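Uncharacterized protein (Nostoc punctiforme, PDB 2R3S) is of unknown function but is probably an S-adenosylmethionine-dependent O-methyltransferase that works as a dimer. Local coordinates at residues T13-A16 with Y17-S20; A22-A25 with A26-N30; R54-R57 with M58-Y62; N108-N111 with D112-A115; V136-Q139 with F140-M144. All coordinates share one frame; numbering follows the deposited sequence.

Overall arrangement
None of the five contacts closes a long loop: each joins neighbouring turns of chain, and they follow in series without nesting or crossing. From the N terminus, contact 1 covers the junction between helices 8-14 and 17-28, and contact 2 occupies the last turns of the latter. Contact 3, on helix 53-65, touches both: Tyr62 lies against Gln18, Arg19 and Ala22, and Leu59 against Ala22, so the three belong to one dimerisation unit. Contact 4 leads into helix 113-119, its nearest atoms about 9 Å from contact 1. Contact 5, in helix 136-143, belongs to the methyltransferase domain and, unlike the others, touches no second subunit.

Contact 1: residues T13-A16 with Y17-S20; sequences TVNA and YQRS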
loop_
_atom_site.group_PDB
_atom_site.type_symbol
_atom_site.label_atom_id
_atom_site.label_comp_id
_atom_site.label_asym_id
_atom_site.label_seq_id
_atom_site.Cartn_x
_atom_site.Cartn_y
_atom_site.Cartn_z
ATOM N N THR A 13 1.524 3.618 6.766
ATOM C CA THR A 13 0.622 2.499 6.465
ATOM C C THR A 13 -0.650 2.957 5.795
ATOM O O THR A 13 -1.038 2.407 4.780
ATOM C CB THR A 13 0.334 1.690 7.710
ATOM O OG1 THR A 13 1.596 1.307 8.278
ATOM C CG2 THR A 13 -0.427 0.455 7.369
ATOM N N VAL A 14 -1.279 4.003 6.300
ATOM C CA VAL A 14 -2.476 4.527 5.636
ATOM C C VAL A 14 -2.172 4.811 4.168
ATOM O O VAL A 14 -2.938 4.405 3.295
ATOM C CB VAL A 14 -3.062 5.767 6.359
ATOM C CG1 VAL A 14 -4.220 6.419 5.536
ATOM C CG2 VAL A 14 -3.565 5.363 7.738
ATOM N N ASN A 15 -1.046 5.483 3.895
ATOM C CA ASN A 15 -0.672 5.897 2.527
ATOM C C ASN A 15 0.100 4.894 1.676
ATOM O O ASN A 15 0.459 5.202 0.532
ATOM C CB ASN A 15 0.150 7.193 2.583
ATOM C CG ASN A 15 -0.648 8.354 3.072
ATOM O OD1 ASN A 15 -1.882 8.349 3.048
ATOM N ND2 ASN A 15 0.041 9.366 3.501
ATOM N N ALA A 16 0.316 3.692 2.211
ATOM C CA ALA A 16 1.059 2.629 1.533
ATOM C C ALA A 16 0.532 2.272 0.149
ATOM O O ALA A 16 1.327 1.860 -0.693
ATOM C CB ALA A 16 1.164 1.318 2.453
ATOM N N TYR A 17 -0.783 2.401 -0.082
ATOM C CA TYR A 17 -1.380 2.162 -1.391
ATOM C C TYR A 17 -0.695 3.009 -2.499
ATOM O O TYR A 17 -0.674 2.613 -3.639
ATOM C CB TYR A 17 -2.922 2.375 -1.395
ATOM C CG TYR A 17 -3.294 3.814 -1.310
ATOM C CD1 TYR A 17 -3.355 4.464 -0.075
ATOM C CD2 TYR A 17 -3.511 4.557 -2.458
ATOM C CE1 TYR A 17 -3.621 5.809 0.001
ATOM C CE2 TYR A 17 -3.791 5.921 -2.393
ATOM C CZ TYR A 17 -3.842 6.542 -1.172
ATOM O OH TYR A 17 -4.123 7.886 -1.106
ATOM N N GLN A 18 -0.090 4.143 -2.148
ATOM C CA GLN A 18 0.562 5.032 -3.116
ATOM C C GLN A 18 1.831 4.412 -3.719
ATOM O O GLN A 18 2.191 4.674 -4.866
ATOM C CB GLN A 18 0.858 6.393 -2.445
ATOM C CG GLN A 18 -0.438 7.144 -2.057
ATOM C CD GLN A 18 -0.237 8.415 -1.224
ATOM O OE1 GLN A 18 0.888 8.795 -0.893
ATOM N NE2 GLN A 18 -1.343 9.082 -0.893
ATOM N N ARG A 19 2.509 3.593 -2.928
ATOM C CA ARG A 19 3.696 2.924 -3.358
ATOM C C ARG A 19 3.335 1.949 -4.448
ATOM O O ARG A 19 4.036 1.863 -5.445
ATOM C CB ARG A 19 4.310 2.144 -2.206
ATOM C CG ARG A 19 4.764 2.961 -1.029
ATOM C CD ARG A 19 5.388 2.011 -0.012
ATOM N NE ARG A 19 6.578 2.590 0.570
ATOM C CZ ARG A 19 6.633 3.141 1.771
ATOM N NH1 ARG A 19 5.548 3.171 2.545
ATOM N NH2 ARG A 19 7.787 3.658 2.193
ATOM N N SER A 20 2.250 1.204 -4.222
ATOM C CA SER A 20 1.727 0.239 -5.186
ATOM C C SER A 20 1.392 0.914 -6.520
ATOM O O SER A 20 1.755 0.416 -7.584
ATOM C CB SER A 20 0.466 -0.492 -4.661
ATOM O OG SER A 20 0.699 -1.215 -3.458
HETATM O O HOH W 1 -3.995 9.059 1.164
#
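The Tyr17 ring and the amides of Asn15 and Gln18 are the flat groups here. On one face of the ring lies Gln18 CG, 3.5 Å above the plane and displaced from the ring centre; in the ring plane, at its edge, come the carbonyl O of Val14, 3.4 Å from Tyr17 CD1, and a water. The amides of Asn15 and Gln18 run alongside one another in the same direction, stacked with their planes only 10° apart, though Asn15 OD1 and Gln18 NE2 stay 4.0 Å from each other. Tyr17 CG sits between its own backbone N and carbonyl carbon (chi1 73°), which turns the ring back toward Val14 and Asn15. Its hydroxyl is gripped twice: Gln18 NE2, with the oxygen in its amide plane, donates to Tyr17 OH at 3.0 Å, and OH donates to the water, which in turn donates to Asn15 OD1 at 2.9 Å. A leucine in place of Gln18 would probably leave the Tyr17 hydroxyl without its donor and Asn15 without its stacked amide. In the backbone, Gln18 N bonds to Asn15 O at 2.9 Å and Arg19 N to Ala16 O, carrying the chain into helix 17-28. At this dimer interface Tyr17 N also bonds to Ser20 OG of the second subunit. The hydroxyl hydrogen of Tyr17 is committed to the water, and the tyrosine, both amides and the water form one polar cluster.

Contact 2: residues A22-A25 with A26-N30; sequences AIKA and AVELN
Lys24 has its CG opposite the backbone N (chi1 179°) and runs out fully extended, whereas Glu28, one turn on, has CG opposite its carbonyl carbon (chi1 -69°) and leans back along the helix. The two side chains therefore cross, and the carboxylate meets the aliphatic part of the lysine: Glu28 OE2 lies 3.2 Å from Lys24 CE, while Lys24 NZ stays 4.3 Å from Glu28 OE2, beyond a salt bridge. The same pair is joined at the backbone, where Glu28 N bonds to Lys24 O at 2.9 Å. On another side of the helix, Ile23 CD1 approaches Ala26 CB at 4.2 Å, and both residues pack on Phe32 of helix 31-35. Val27 CG2 comes to 3.3 Å from Ile23 O, alongside the backbone. Helix 17-28 closes in a Schellman motif: Asn30, just past it, has a positive phi, and two bonds run back into the last turn, one of them from Asn30 N to Val27 O. Glu28 OE1 is hydrogen-bonded to Thr114 OG1 of the second subunit, so the carboxylate takes part in the dimer interface; Lys24 adds an aliphatic contact and a nearby positive charge, which would probably help keep it ionised.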
loop_
_atom_site.group_PDB
_atom_site.type_symbol
_atom_site.label_atom_id
_atom_site.label_comp_id
_atom_site.label_asym_id
_atom_site.label_seq_id
_atom_site.Cartn_x
_atom_site.Cartn_y
_atom_site.Cartn_z
ATOM N N ALA A 22 2.575 3.773 -7.583
ATOM C CA ALA A 22 3.804 4.286 -8.162
ATOM C C ALA A 22 4.578 3.191 -8.909
ATOM O O ALA A 22 5.029 3.427 -10.041
ATOM C CB ALA A 22 4.681 4.937 -7.097
ATOM N N ILE A 23 4.729 2.007 -8.297
ATOM C CA ILE A 23 5.457 0.914 -8.964
ATOM C C ILE A 23 4.688 0.348 -10.147
ATOM O O ILE A 23 5.285 -0.049 -11.143
ATOM C CB ILE A 23 5.906 -0.228 -7.999
ATOM C CG1 ILE A 23 7.038 -1.041 -8.646
ATOM C CG2 ILE A 23 4.734 -1.139 -7.613
ATOM C CD1 ILE A 23 8.237 -0.227 -9.051
ATOM N N LYS A 24 3.361 0.337 -10.060
ATOM C CA LYS A 24 2.547 -0.050 -11.198
ATOM C C LYS A 24 2.774 0.901 -12.374
ATOM O O LYS A 24 3.020 0.450 -13.493
ATOM C CB LYS A 24 1.077 -0.099 -10.799
ATOM C CG LYS A 24 0.140 -0.471 -11.920
ATOM C CD LYS A 24 -1.311 -0.583 -11.436
ATOM C CE LYS A 24 -2.219 -0.894 -12.604
ATOM N NZ LYS A 24 -3.496 -1.393 -12.168
ATOM N N ALA A 25 2.713 2.207 -12.136
ATOM C CA ALA A 25 2.978 3.186 -13.210
ATOM C C ALA A 25 4.372 3.043 -13.797
ATOM O O ALA A 25 4.538 3.061 -15.014
ATOM C CB ALA A 25 2.743 4.647 -12.736
ATOM N N ALA A 26 5.373 2.889 -12.935
ATOM C CA ALA A 26 6.756 2.715 -13.395
ATOM C C ALA A 26 6.876 1.509 -14.324
ATOM O O ALA A 26 7.512 1.585 -15.368
ATOM C CB ALA A 26 7.755 2.604 -12.182
ATOM N N VAL A 27 6.251 0.398 -13.963
ATOM C CA VAL A 27 6.349 -0.820 -14.759
ATOM C C VAL A 27 5.609 -0.699 -16.086
ATOM O O VAL A 27 6.146 -1.064 -17.148
ATOM C CB VAL A 27 5.849 -2.071 -13.977
ATOM C CG1 VAL A 27 5.671 -3.226 -14.929
ATOM C CG2 VAL A 27 6.845 -2.433 -12.875
ATOM N N GLU A 28 4.377 -0.204 -16.017
ATOM C CA GLU A 28 3.560 0.012 -17.196
ATOM C C GLU A 28 4.215 0.982 -18.168
ATOM O O GLU A 28 4.045 0.855 -19.354
ATOM C CB GLU A 28 2.189 0.562 -16.821
ATOM C CG GLU A 28 1.327 -0.423 -16.115
ATOM C CD GLU A 28 -0.046 0.097 -15.776
ATOM O OE1 GLU A 28 -0.274 1.321 -15.724
ATOM O OE2 GLU A 28 -0.882 -0.752 -15.497
ATOM N N LEU A 29 4.969 1.948 -17.667
ATOM C CA LEU A 29 5.605 2.937 -18.534
ATOM C C LEU A 29 7.014 2.543 -18.957
ATOM O O LEU A 29 7.651 3.260 -19.702
ATOM C CB LEU A 29 5.625 4.303 -17.846
ATOM C CG LEU A 29 4.265 4.969 -17.656
ATOM C CD1 LEU A 29 4.418 6.267 -16.858
ATOM C CD2 LEU A 29 3.629 5.227 -19.000
ATOM N N ASN A 30 7.495 1.395 -18.497
ATOM C CA ASN A 30 8.830 0.908 -18.824
ATOM C C ASN A 30 9.964 1.803 -18.316
ATOM O O ASN A 30 11.054 1.808 -18.875
ATOM C CB ASN A 30 8.967 0.670 -20.324
ATOM C CG ASN A 30 8.447 -0.682 -20.752
ATOM O OD1 ASN A 30 7.809 -1.397 -19.978
ATOM N ND2 ASN A 30 8.717 -1.037 -22.009
#

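Contact 3: residues R54-R57 with M58-Y62; sequences RGMR and MLCDY
Arg54 and Met58, one turn apart on helix 53-65, make a local side-chain contact on the face of that helix turned to the second subunit. Met58 is a selenomethionine, and its SE lies over one face of the Arg54 guanidinium, 3.7 Å above the plane and away from its middle, with Met58 CE 3.6 Å from Arg54 NH2. Arg57, its CG opposite the backbone N (chi1 179°) and its chain bent twice beyond, brings a second guanidinium across the same residue: Met58 CG sits 3.4 Å above that plane. One apolar side chain thus touches two cationic groups, whose nitrogens bond to the second subunit: Arg54 NH1 to Gly120 O and NH2 to Gly298 O of that subunit, and Arg57 NH2 in a salt bridge to its Asp299. Arg57 and Asp61 cross without a direct salt bridge; Asp61 OD2 lies 3.2 Å from Arg57 CD, and a water that accepts from Arg57 NH1 at 3.0 Å and donates to Asp61 OD2 spans the two. Around the helix, Met56 SE, also selenomethionine, meets Cys60 SG at 3.6 Å. That apolar face rests on Leu45 of helix 42-49, while Leu59 and Tyr62 face helix 17-28. Asp61 OD1 turns to Lys71 and Tyr76 of the hairpin 69-72/75-78; the helix thus packs against helix 42-49, helix 17-28 and the hairpin, consistent with a winged-helix fold.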
loop_
_atom_site.group_PDB
_atom_site.type_symbol
_atom_site.label_atom_id
_atom_site.label_comp_id
_atom_site.label_asym_id
_atom_site.label_seq_id
_atom_site.Cartn_x
_atom_site.Cartn_y
_atom_site.Cartn_z
ATOM N N ARG A 54 7.033 16.758 -16.112
ATOM C CA ARG A 54 6.739 16.957 -14.699
ATOM C C ARG A 54 6.232 15.677 -14.096
ATOM O O ARG A 54 6.565 15.368 -12.967
ATOM C CB ARG A 54 5.807 18.138 -14.424
ATOM C CG ARG A 54 4.351 17.956 -14.756
ATOM C CD ARG A 54 3.637 19.306 -14.748
ATOM N NE ARG A 54 3.664 19.901 -13.422
ATOM C CZ ARG A 54 2.913 19.511 -12.397
ATOM N NH1 ARG A 54 2.006 18.554 -12.536
ATOM N NH2 ARG A 54 3.054 20.112 -11.230
ATOM N N GLY A 55 5.461 14.915 -14.856
ATOM C CA GLY A 55 4.961 13.619 -14.383
ATOM C C GLY A 55 6.063 12.609 -14.166
ATOM O O GLY A 55 6.130 11.973 -13.121
HETATM N N MSE A 56 6.943 12.482 -15.162
HETATM C CA MSE A 56 8.121 11.649 -15.020
HETATM C C MSE A 56 8.985 12.068 -13.816
HETATM O O MSE A 56 9.431 11.220 -13.056
HETATM C CB MSE A 56 8.941 11.627 -16.312
HETATM C CG MSE A 56 10.122 10.657 -16.273
HETATM SE SE MSE A 56 9.536 8.812 -15.974
HETATM C CE MSE A 56 8.520 8.525 -17.655
ATOM N N ARG A 57 9.173 13.364 -13.619
ATOM C CA ARG A 57 10.017 13.859 -12.529
ATOM C C ARG A 57 9.427 13.524 -11.174
ATOM O O ARG A 57 10.149 13.127 -10.262
ATOM C CB ARG A 57 10.185 15.383 -12.624
ATOM C CG ARG A 57 11.030 16.014 -11.522
ATOM C CD ARG A 57 10.199 16.581 -10.384
ATOM N NE ARG A 57 9.318 17.645 -10.844
ATOM C CZ ARG A 57 8.427 18.276 -10.088
ATOM N NH1 ARG A 57 8.271 17.963 -8.810
ATOM N NH2 ARG A 57 7.684 19.236 -10.620
HETATM N N MSE A 58 8.117 13.733 -11.035
HETATM C CA MSE A 58 7.424 13.463 -9.769
HETATM C C MSE A 58 7.416 11.966 -9.456
HETATM O O MSE A 58 7.697 11.570 -8.321
HETATM C CB MSE A 58 6.025 14.058 -9.821
HETATM C CG MSE A 58 6.093 15.568 -9.913
HETATM SE SE MSE A 58 4.582 16.440 -10.751
HETATM C CE MSE A 58 3.786 17.227 -9.127
ATOM N N LEU A 59 7.128 11.126 -10.467
ATOM C CA LEU A 59 7.250 9.661 -10.300
ATOM C C LEU A 59 8.670 9.211 -9.896
ATOM O O LEU A 59 8.837 8.417 -8.975
ATOM C CB LEU A 59 6.777 8.911 -11.575
ATOM C CG LEU A 59 6.746 7.366 -11.527
ATOM C CD1 LEU A 59 5.791 6.849 -10.431
ATOM C CD2 LEU A 59 6.421 6.777 -12.931
ATOM N N CYS A 60 9.685 9.681 -10.607
ATOM C CA CYS A 60 11.060 9.220 -10.366
ATOM C C CYS A 60 11.611 9.695 -9.028
ATOM O O CYS A 60 12.281 8.937 -8.359
ATOM C CB CYS A 60 11.985 9.654 -11.498
ATOM S SG CYS A 60 11.665 8.756 -13.068
ATOM N N ASP A 61 11.327 10.935 -8.628
ATOM C CA ASP A 61 11.717 11.397 -7.277
ATOM C C ASP A 61 11.103 10.491 -6.209
ATOM O O ASP A 61 11.775 10.098 -5.267
ATOM C CB ASP A 61 11.282 12.830 -7.017
ATOM C CG ASP A 61 12.098 13.840 -7.771
ATOM O OD1 ASP A 61 13.248 13.544 -8.141
ATOM O OD2 ASP A 61 11.580 14.961 -7.972
ATOM N N TYR A 62 9.841 10.123 -6.391
ATOM C CA TYR A 62 9.164 9.210 -5.475
ATOM C C TYR A 62 9.807 7.830 -5.494
ATOM O O TYR A 62 10.038 7.239 -4.448
ATOM C CB TYR A 62 7.674 9.124 -5.838
ATOM C CG TYR A 62 6.806 8.384 -4.844
ATOM C CD1 TYR A 62 6.611 7.017 -4.948
ATOM C CD2 TYR A 62 6.191 9.052 -3.798
ATOM C CE1 TYR A 62 5.810 6.340 -4.038
ATOM C CE2 TYR A 62 5.394 8.385 -2.884
ATOM C CZ TYR A 62 5.216 7.034 -3.006
ATOM O OH TYR A 62 4.412 6.383 -2.123
HETATM O O HOH W 2 9.343 15.691 -7.231
#

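Contact 4: residues N108-N111 with D112-A115; sequences NGFN and DLTA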
loop_
_atom_site.group_PDB
_atom_site.type_symbol
_atom_site.label_atom_id
_atom_site.label_comp_id
_atom_site.label_asym_id
_atom_site.label_seq_id
_atom_site.Cartn_x
_atom_site.Cartn_y
_atom_site.Cartn_z
ATOM N N ASN A 108 -9.471 -6.276 -5.546
ATOM C CA ASN A 108 -10.844 -6.037 -5.098
ATOM C C ASN A 108 -11.196 -6.674 -3.756
ATOM O O ASN A 108 -11.982 -6.101 -3.040
ATOM C CB ASN A 108 -11.873 -6.531 -6.102
ATOM C CG ASN A 108 -12.032 -5.616 -7.285
ATOM O OD1 ASN A 108 -11.482 -4.508 -7.339
ATOM N ND2 ASN A 108 -12.796 -6.092 -8.267
ATOM N N GLY A 109 -10.655 -7.845 -3.426
ATOM C CA GLY A 109 -10.854 -8.408 -2.081
ATOM C C GLY A 109 -10.416 -7.484 -0.941
ATOM O O GLY A 109 -10.969 -7.516 0.156
ATOM N N PHE A 110 -9.450 -6.622 -1.221
ATOM C CA PHE A 110 -8.941 -5.677 -0.235
ATOM C C PHE A 110 -9.659 -4.337 -0.237
ATOM O O PHE A 110 -9.420 -3.530 0.634
ATOM C CB PHE A 110 -7.453 -5.470 -0.481
ATOM C CG PHE A 110 -6.643 -6.651 -0.130
ATOM C CD1 PHE A 110 -6.393 -7.637 -1.063
ATOM C CD2 PHE A 110 -6.122 -6.782 1.139
ATOM C CE1 PHE A 110 -5.641 -8.736 -0.723
ATOM C CE2 PHE A 110 -5.365 -7.887 1.478
ATOM C CZ PHE A 110 -5.137 -8.859 0.550
ATOM N N ASN A 111 -10.527 -4.092 -1.213
ATOM C CA ASN A 111 -11.359 -2.907 -1.200
ATOM C C ASN A 111 -12.277 -2.834 0.027
ATOM O O ASN A 111 -12.552 -1.747 0.502
ATOM C CB ASN A 111 -12.231 -2.816 -2.463
ATOM C CG ASN A 111 -11.441 -2.429 -3.726
ATOM O OD1 ASN A 111 -10.284 -2.000 -3.666
ATOM N ND2 ASN A 111 -12.093 -2.565 -4.883
ATOM N N ASP A 112 -12.788 -3.963 0.512
ATOM C CA ASP A 112 -13.501 -3.975 1.806
ATOM C C ASP A 112 -13.054 -5.151 2.650
ATOM O O ASP A 112 -13.722 -6.168 2.755
ATOM C CB ASP A 112 -15.028 -3.972 1.624
ATOM C CG ASP A 112 -15.792 -3.329 2.832
ATOM O OD1 ASP A 112 -15.217 -3.080 3.927
ATOM O OD2 ASP A 112 -16.996 -3.052 2.642
ATOM N N LEU A 113 -11.889 -4.983 3.246
ATOM C CA LEU A 113 -11.336 -5.952 4.152
ATOM C C LEU A 113 -12.148 -5.946 5.436
ATOM O O LEU A 113 -12.265 -6.981 6.083
ATOM C CB LEU A 113 -9.867 -5.633 4.397
ATOM C CG LEU A 113 -8.920 -6.689 4.922
ATOM C CD1 LEU A 113 -8.959 -7.968 4.087
ATOM C CD2 LEU A 113 -7.517 -6.073 4.949
ATOM N N THR A 114 -12.757 -4.809 5.782
ATOM C CA THR A 114 -13.633 -4.761 6.948
ATOM C C THR A 114 -14.746 -5.783 6.825
ATOM O O THR A 114 -15.035 -6.489 7.784
ATOM C CB THR A 114 -14.248 -3.387 7.186
ATOM O OG1 THR A 114 -13.202 -2.401 7.275
ATOM C CG2 THR A 114 -15.055 -3.395 8.490
ATOM N N ALA A 115 -15.348 -5.860 5.635
ATOM C CA ALA A 115 -16.389 -6.822 5.302
ATOM C C ALA A 115 -15.909 -8.250 5.488
ATOM O O ALA A 115 -16.624 -9.068 6.061
ATOM C CB ALA A 115 -16.872 -6.618 3.858
#
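Phe110 and Leu113 project in the same direction, one beside the other, and touch through Phe110 CD2 and Leu113 CD2 at 4.1 Å. This is a light apolar contact at the ring's CD2 corner, and no hydrogen bond runs between residues 108-111 and 112-115 to reinforce it. What sets the two side chains beside each other is the backbone. Before the join, Gly109 and its neighbours take helical torsions without the regular bonding, and Asn111 N bonds to Asn108 O at 3.1 Å, a single tight turn. Asp112 then leaves the helical region with a psi of 78°, redirecting the chain before helix 113-119 begins at Leu113. As N-cap of that helix, Asp112 holds its CG opposite its backbone N (chi1 -153°), which swings the carboxylate over the first turn, where OD1 accepts from Ala115 N at 3.3 Å; the N-H comes from well above the carboxylate plane. The cap takes up an amide of the first turn that has no preceding helical carbonyl to bond to. Further out, Phe110 and Leu113 both press on Leu289 and Ala293 of helix 282-294, consistent with their common direction. Toward the second subunit, the Phe110 ring makes an edge-to-face (T-shaped) pair with Tyr17 of that chain, and Leu113 packs on its Ala21. Phe110 and Leu113 thus touch both helix 282-294 of their own chain and helix 17-28 of the second subunit.

Contact 5: residues V136-Q139 with F140-M144; sequences VWVQ and FAKAM
Trp137 and Phe140 meet three residues apart on helix 136-143, their side chains crossing at a slant. Trp137 CG stands opposite its carbonyl carbon (chi1 -57°), whereas Phe140 CG stands opposite its backbone N (chi1 -175°), and these different first torsions bring the benzene part of the indole to the CB and ring of Phe140: Trp137 CE3 lies 3.7 Å from Phe140 CB, and Trp137 CZ3 is 4.0 Å from Phe140 CD2. The six-membered rings are 5.9 Å apart at their centroids with planes at 54°, neither stacked nor edge-to-face. Each ring is also covered by a near neighbour: Val136 CG1 sits 3.6 Å above one face of the indole, and Met144 CG, of a selenomethionine, lies 3.5 Å above one face of the Phe140 ring. Trp137 NE1 points elsewhere, donating to Thr129 O, which helps fix the indole's rotation. A serine in place of Trp137 would probably open a gap beside Phe140 and leave Thr129 O without its donor. Around the helix, Val138 CG1 touches Lys142 CE at 3.6 Å, both residues resting on helix 198-211. Phe140 also makes an edge-to-face pair with Phe100, and its side chain touches Ser175, in the loop after strand 168-172; Trp137 meets the ring of His244, and a 1,2-ethanediol, probably from the crystallisation liquor, lies about 4 Å from its side chain. In Rossmann-type methyltransferases the loop after the first strand of the Rossmann-like sheet, here 168-172, usually contributes to the S-adenosylmethionine site, so helix 136-143 probably packs close to that pocket.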
loop_
_atom_site.group_PDB
_atom_site.type_symbol
_atom_site.label_atom_id
_atom_site.label_comp_id
_atom_site.label_asym_id
_atom_site.label_seq_id
_atom_site.Cartn_x
_atom_site.Cartn_y
_atom_site.Cartn_z
ATOM N N VAL A 136 -8.551 -15.438 -13.201
ATOM C CA VAL A 136 -7.380 -14.962 -12.481
ATOM C C VAL A 136 -6.256 -16.027 -12.469
ATOM O O VAL A 136 -5.091 -15.678 -12.339
ATOM C CB VAL A 136 -7.735 -14.427 -11.059
ATOM C CG1 VAL A 136 -7.911 -15.568 -10.022
ATOM C CG2 VAL A 136 -6.706 -13.388 -10.620
ATOM N N TRP A 137 -6.609 -17.291 -12.676
ATOM C CA TRP A 137 -5.637 -18.390 -12.650
ATOM C C TRP A 137 -4.925 -18.569 -13.972
ATOM O O TRP A 137 -3.794 -19.064 -13.993
ATOM C CB TRP A 137 -6.270 -19.683 -12.096
ATOM C CG TRP A 137 -6.813 -19.413 -10.718
ATOM C CD1 TRP A 137 -8.118 -19.525 -10.312
ATOM C CD2 TRP A 137 -6.085 -18.902 -9.574
ATOM N NE1 TRP A 137 -8.244 -19.118 -9.008
ATOM C CE2 TRP A 137 -7.023 -18.720 -8.533
ATOM C CE3 TRP A 137 -4.736 -18.588 -9.330
ATOM C CZ2 TRP A 137 -6.657 -18.238 -7.272
ATOM C CZ3 TRP A 137 -4.376 -18.101 -8.069
ATOM C CH2 TRP A 137 -5.329 -17.928 -7.068
ATOM N N VAL A 138 -5.528 -18.076 -15.061
ATOM C CA VAL A 138 -4.812 -17.933 -16.327
ATOM C C VAL A 138 -3.778 -16.821 -16.185
ATOM O O VAL A 138 -2.634 -17.005 -16.594
ATOM C CB VAL A 138 -5.775 -17.698 -17.516
ATOM C CG1 VAL A 138 -5.015 -17.552 -18.879
ATOM C CG2 VAL A 138 -6.786 -18.826 -17.573
ATOM N N GLN A 139 -4.165 -15.696 -15.583
ATOM C CA GLN A 139 -3.209 -14.623 -15.319
ATOM C C GLN A 139 -2.087 -15.089 -14.397
ATOM O O GLN A 139 -0.923 -14.791 -14.661
ATOM C CB GLN A 139 -3.878 -13.363 -14.750
ATOM C CG GLN A 139 -4.617 -12.534 -15.780
ATOM C CD GLN A 139 -3.768 -12.246 -17.006
ATOM O OE1 GLN A 139 -2.727 -11.597 -16.911
ATOM N NE2 GLN A 139 -4.196 -12.770 -18.160
ATOM N N PHE A 140 -2.419 -15.838 -13.338
ATOM C CA PHE A 140 -1.375 -16.369 -12.477
ATOM C C PHE A 140 -0.410 -17.213 -13.298
ATOM O O PHE A 140 0.800 -17.016 -13.226
ATOM C CB PHE A 140 -1.932 -17.202 -11.332
ATOM C CG PHE A 140 -0.874 -17.653 -10.352
ATOM C CD1 PHE A 140 -0.076 -18.748 -10.624
ATOM C CD2 PHE A 140 -0.662 -16.962 -9.183
ATOM C CE1 PHE A 140 0.907 -19.153 -9.746
ATOM C CE2 PHE A 140 0.321 -17.350 -8.287
ATOM C CZ PHE A 140 1.099 -18.458 -8.563
ATOM N N ALA A 141 -0.952 -18.166 -14.061
ATOM C CA ALA A 141 -0.132 -19.089 -14.828
ATOM C C ALA A 141 0.802 -18.386 -15.830
ATOM O O ALA A 141 1.943 -18.818 -16.045
ATOM C CB ALA A 141 -1.009 -20.133 -15.551
ATOM N N LYS A 142 0.315 -17.331 -16.468
ATOM C CA LYS A 142 1.131 -16.581 -17.414
ATOM C C LYS A 142 2.127 -15.663 -16.712
ATOM O O LYS A 142 3.267 -15.534 -17.153
ATOM C CB LYS A 142 0.257 -15.735 -18.360
ATOM C CG LYS A 142 -0.694 -16.521 -19.269
ATOM C CD LYS A 142 -1.352 -15.588 -20.302
ATOM C CE LYS A 142 -2.536 -16.204 -21.036
ATOM N NZ LYS A 142 -2.224 -17.537 -21.611
ATOM N N ALA A 143 1.694 -15.004 -15.648
ATOM C CA ALA A 143 2.445 -13.877 -15.081
ATOM C C ALA A 143 3.428 -14.289 -13.986
ATOM O O ALA A 143 4.417 -13.605 -13.749
ATOM C CB ALA A 143 1.471 -12.815 -14.531
HETATM N N MSE A 144 3.141 -15.386 -13.291
HETATM C CA MSE A 144 3.874 -15.729 -12.074
HETATM C C MSE A 144 4.889 -16.858 -12.292
HETATM O O MSE A 144 5.657 -17.172 -11.389
HETATM C CB MSE A 144 2.900 -16.108 -10.964
HETATM C CG MSE A 144 1.936 -15.035 -10.624
HETATM SE SE MSE A 144 2.789 -13.541 -9.705
HETATM C CE MSE A 144 3.085 -14.432 -7.983
#